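Local coordinates for protein malyl-CoA lyase/beta-methylmalyl-CoA lyase (Methylobacterium extorquens, PDB 5UGR) that is a magnesium-binding lyase of the HpcH/HpaI aldolase/citrate lyase family, built on a parallel TIM-type barrel, at residues D42-V47 with M74-G79. Residues are numbered along the deposited sequence; the frame is centred on the assembly and turned at random. Where two conformers were deposited one is given.
With MG (magnesium ion), chain B.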
loop_
_atom_site.group_PDB
_atom_site.type_symbol
_atom_site.label_atom_id
_atom_site.label_comp_id
_atom_site.label_asym_id
_atom_site.label_seq_id
_atom_site.Cartn_x
_atom_site.Cartn_y
_atom_site.Cartn_z
ATOM N N ASP A 42 -10.766 14.982 -31.858
ATOM C CA ASP A 42 -11.252 13.742 -31.282
ATOM C C ASP A 42 -11.134 12.552 -32.251
ATOM O O ASP A 42 -11.540 12.625 -33.437
ATOM C CB ASP A 42 -12.716 13.960 -30.920
ATOM C CG ASP A 42 -13.286 12.878 -30.000
ATOM O OD1 ASP A 42 -12.491 12.114 -29.383
ATOM O OD2 ASP A 42 -14.556 12.828 -29.914
ATOM N N LEU A 43 -10.606 11.448 -31.734
ATOM C CA LEU A 43 -10.596 10.158 -32.435
ATOM C C LEU A 43 -11.502 9.150 -31.800
ATOM O O LEU A 43 -11.666 8.054 -32.320
ATOM C CB LEU A 43 -9.155 9.589 -32.424
ATOM C CG LEU A 43 -8.104 10.526 -33.064
ATOM C CD1 LEU A 43 -6.820 10.650 -32.268
ATOM C CD2 LEU A 43 -7.798 10.074 -34.420
ATOM N N GLU A 44 -12.003 9.507 -30.620
ATOM C CA GLU A 44 -12.693 8.581 -29.708
ATOM C C GLU A 44 -14.216 8.730 -29.817
ATOM O O GLU A 44 -14.787 8.468 -30.892
ATOM C CB GLU A 44 -12.074 8.702 -28.273
ATOM C CG GLU A 44 -12.472 7.567 -27.299
ATOM C CD GLU A 44 -13.260 7.960 -26.070
ATOM O OE1 GLU A 44 -13.700 9.142 -26.009
ATOM O OE2 GLU A 44 -13.467 7.045 -25.197
ATOM N N ASP A 45 -14.885 9.174 -28.749
ATOM C CA ASP A 45 -16.349 9.040 -28.646
ATOM C C ASP A 45 -17.130 9.577 -29.903
ATOM O O ASP A 45 -18.110 8.965 -30.351
ATOM C CB ASP A 45 -16.894 9.803 -27.436
ATOM C CG ASP A 45 -16.812 9.071 -26.112
ATOM O OD1 ASP A 45 -16.848 7.809 -26.108
ATOM O OD2 ASP A 45 -16.714 9.807 -25.037
ATOM N N ALA A 46 -16.752 10.750 -30.428
ATOM C CA ALA A 46 -17.523 11.341 -31.524
ATOM C C ALA A 46 -17.280 10.745 -32.868
ATOM O O ALA A 46 -17.916 11.165 -33.827
ATOM C CB ALA A 46 -17.287 12.865 -31.570
ATOM N N VAL A 47 -16.368 9.775 -32.979
ATOM C CA VAL A 47 -16.012 9.227 -34.284
ATOM C C VAL A 47 -16.410 7.757 -34.353
ATOM O O VAL A 47 -15.991 6.942 -33.524
ATOM C CB VAL A 47 -14.517 9.386 -34.573
ATOM C CG1 VAL A 47 -14.155 8.821 -35.942
ATOM C CG2 VAL A 47 -14.038 10.833 -34.474
ATOM N N MET A 74 -4.576 19.472 -28.672
ATOM C CA MET A 74 -4.643 18.149 -28.069
ATOM C C MET A 74 -5.343 17.167 -29.008
ATOM O O MET A 74 -6.107 17.582 -29.870
ATOM C CB MET A 74 -5.407 18.292 -26.729
ATOM C CG MET A 74 -5.421 17.083 -25.787
ATOM S SD MET A 74 -5.700 17.591 -24.065
ATOM C CE MET A 74 -7.358 18.280 -24.179
ATOM N N ILE A 75 -5.111 15.877 -28.793
ATOM C CA ILE A 75 -5.954 14.846 -29.391
ATOM C C ILE A 75 -6.554 13.995 -28.271
ATOM O O ILE A 75 -5.879 13.731 -27.254
ATOM C CB ILE A 75 -5.185 13.933 -30.347
ATOM C CG1 ILE A 75 -3.906 13.300 -29.707
ATOM C CG2 ILE A 75 -4.834 14.668 -31.630
ATOM C CD1 ILE A 75 -3.084 12.340 -30.530
ATOM N N ARG A 76 -7.821 13.603 -28.466
ATOM C CA ARG A 76 -8.438 12.595 -27.593
ATOM C C ARG A 76 -8.270 11.256 -28.329
ATOM O O ARG A 76 -8.882 11.003 -29.371
ATOM C CB ARG A 76 -9.858 12.845 -27.221
ATOM C CG ARG A 76 -10.397 11.721 -26.303
ATOM C CD ARG A 76 -11.726 12.014 -25.652
ATOM N NE ARG A 76 -12.833 12.229 -26.604
ATOM C CZ ARG A 76 -14.072 12.554 -26.245
ATOM N NH1 ARG A 76 -14.371 12.661 -24.950
ATOM N NH2 ARG A 76 -15.017 12.879 -27.135
ATOM N N ILE A 77 -7.306 10.469 -27.832
ATOM C CA ILE A 77 -7.043 9.147 -28.361
ATOM C C ILE A 77 -8.127 8.158 -28.010
ATOM O O ILE A 77 -8.943 8.409 -27.144
ATOM C CB ILE A 77 -5.654 8.598 -27.960
ATOM C CG1 ILE A 77 -5.531 8.451 -26.421
ATOM C CG2 ILE A 77 -4.570 9.537 -28.453
ATOM C CD1 ILE A 77 -4.233 7.852 -25.985
ATOM N N ASN A 78 -8.132 7.038 -28.734
ATOM C CA ASN A 78 -9.062 5.972 -28.412
ATOM C C ASN A 78 -8.735 5.313 -27.073
ATOM O O ASN A 78 -7.618 5.464 -26.518
ATOM C CB ASN A 78 -9.136 4.984 -29.578
ATOM C CG ASN A 78 -10.072 5.489 -30.643
ATOM O OD1 ASN A 78 -11.324 5.413 -30.499
ATOM N ND2 ASN A 78 -9.500 6.101 -31.685
ATOM N N GLY A 79 -9.698 4.565 -26.580
ATOM C CA GLY A 79 -9.537 3.894 -25.280
ATOM C C GLY A 79 -8.458 2.814 -25.289
ATOM O O GLY A 79 -8.151 2.197 -26.319
HETATM MG MG MG B . -16.196 9.433 -23.035
HETATM O O HOH W 1 -15.715 7.443 -23.600
HETATM O O HOH W 2 -14.300 9.992 -23.600
HETATM O O HOH W 3 -17.327 12.791 -25.136
HETATM O O HOH W 4 -16.663 11.419 -22.672
#
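Arg76 grips the carboxylate of Asp42 side-on where neighbouring parallel barrel strands 38-42 and 72-76 end. NE reaches OD1 of Asp42 at 2.8 Å and NH2 reaches OD2 of Asp42, also at 2.8 Å, both nearly straight and in the guanidinium plane, although the carboxylate is turned 51° from it. Arg76 extends until its chain bends at chi3 (61°), which brings NE and NH2 alongside Asp42. On the other face of that carboxylate, Glu44 N binds OD1, an Asx turn, and Ala46 N binds OD2, so two N-H groups hold each oxygen.

Charge alone links Glu44 OE1 to Arg76 NE, 3.3 Å away: the oxygen sits over the guanidinium face, as does Asp45 CB.

Among backbone atoms, Leu43 N donates to Arg76 O at 3.0 Å. Asn78 ND2 meets Leu43 O from above the carbonyl plane, and also binds Asp88. Leu43 CD1 packs on Ile75 CB (4.1 Å).

Asp45 OD2 binds magnesium at 2.1 Å, beside Glu140 and Asp167, while its OD1 pairs with Arg301 of the second subunit. Glu44 accepts from two metal-bound waters. By holding Asp42, whose oxygens bind the backbone on either side of Asp45, Arg76 probably helps position the metal-binding loop from the second shell, its positive charge probably offsetting part of the carboxylates' negative charge.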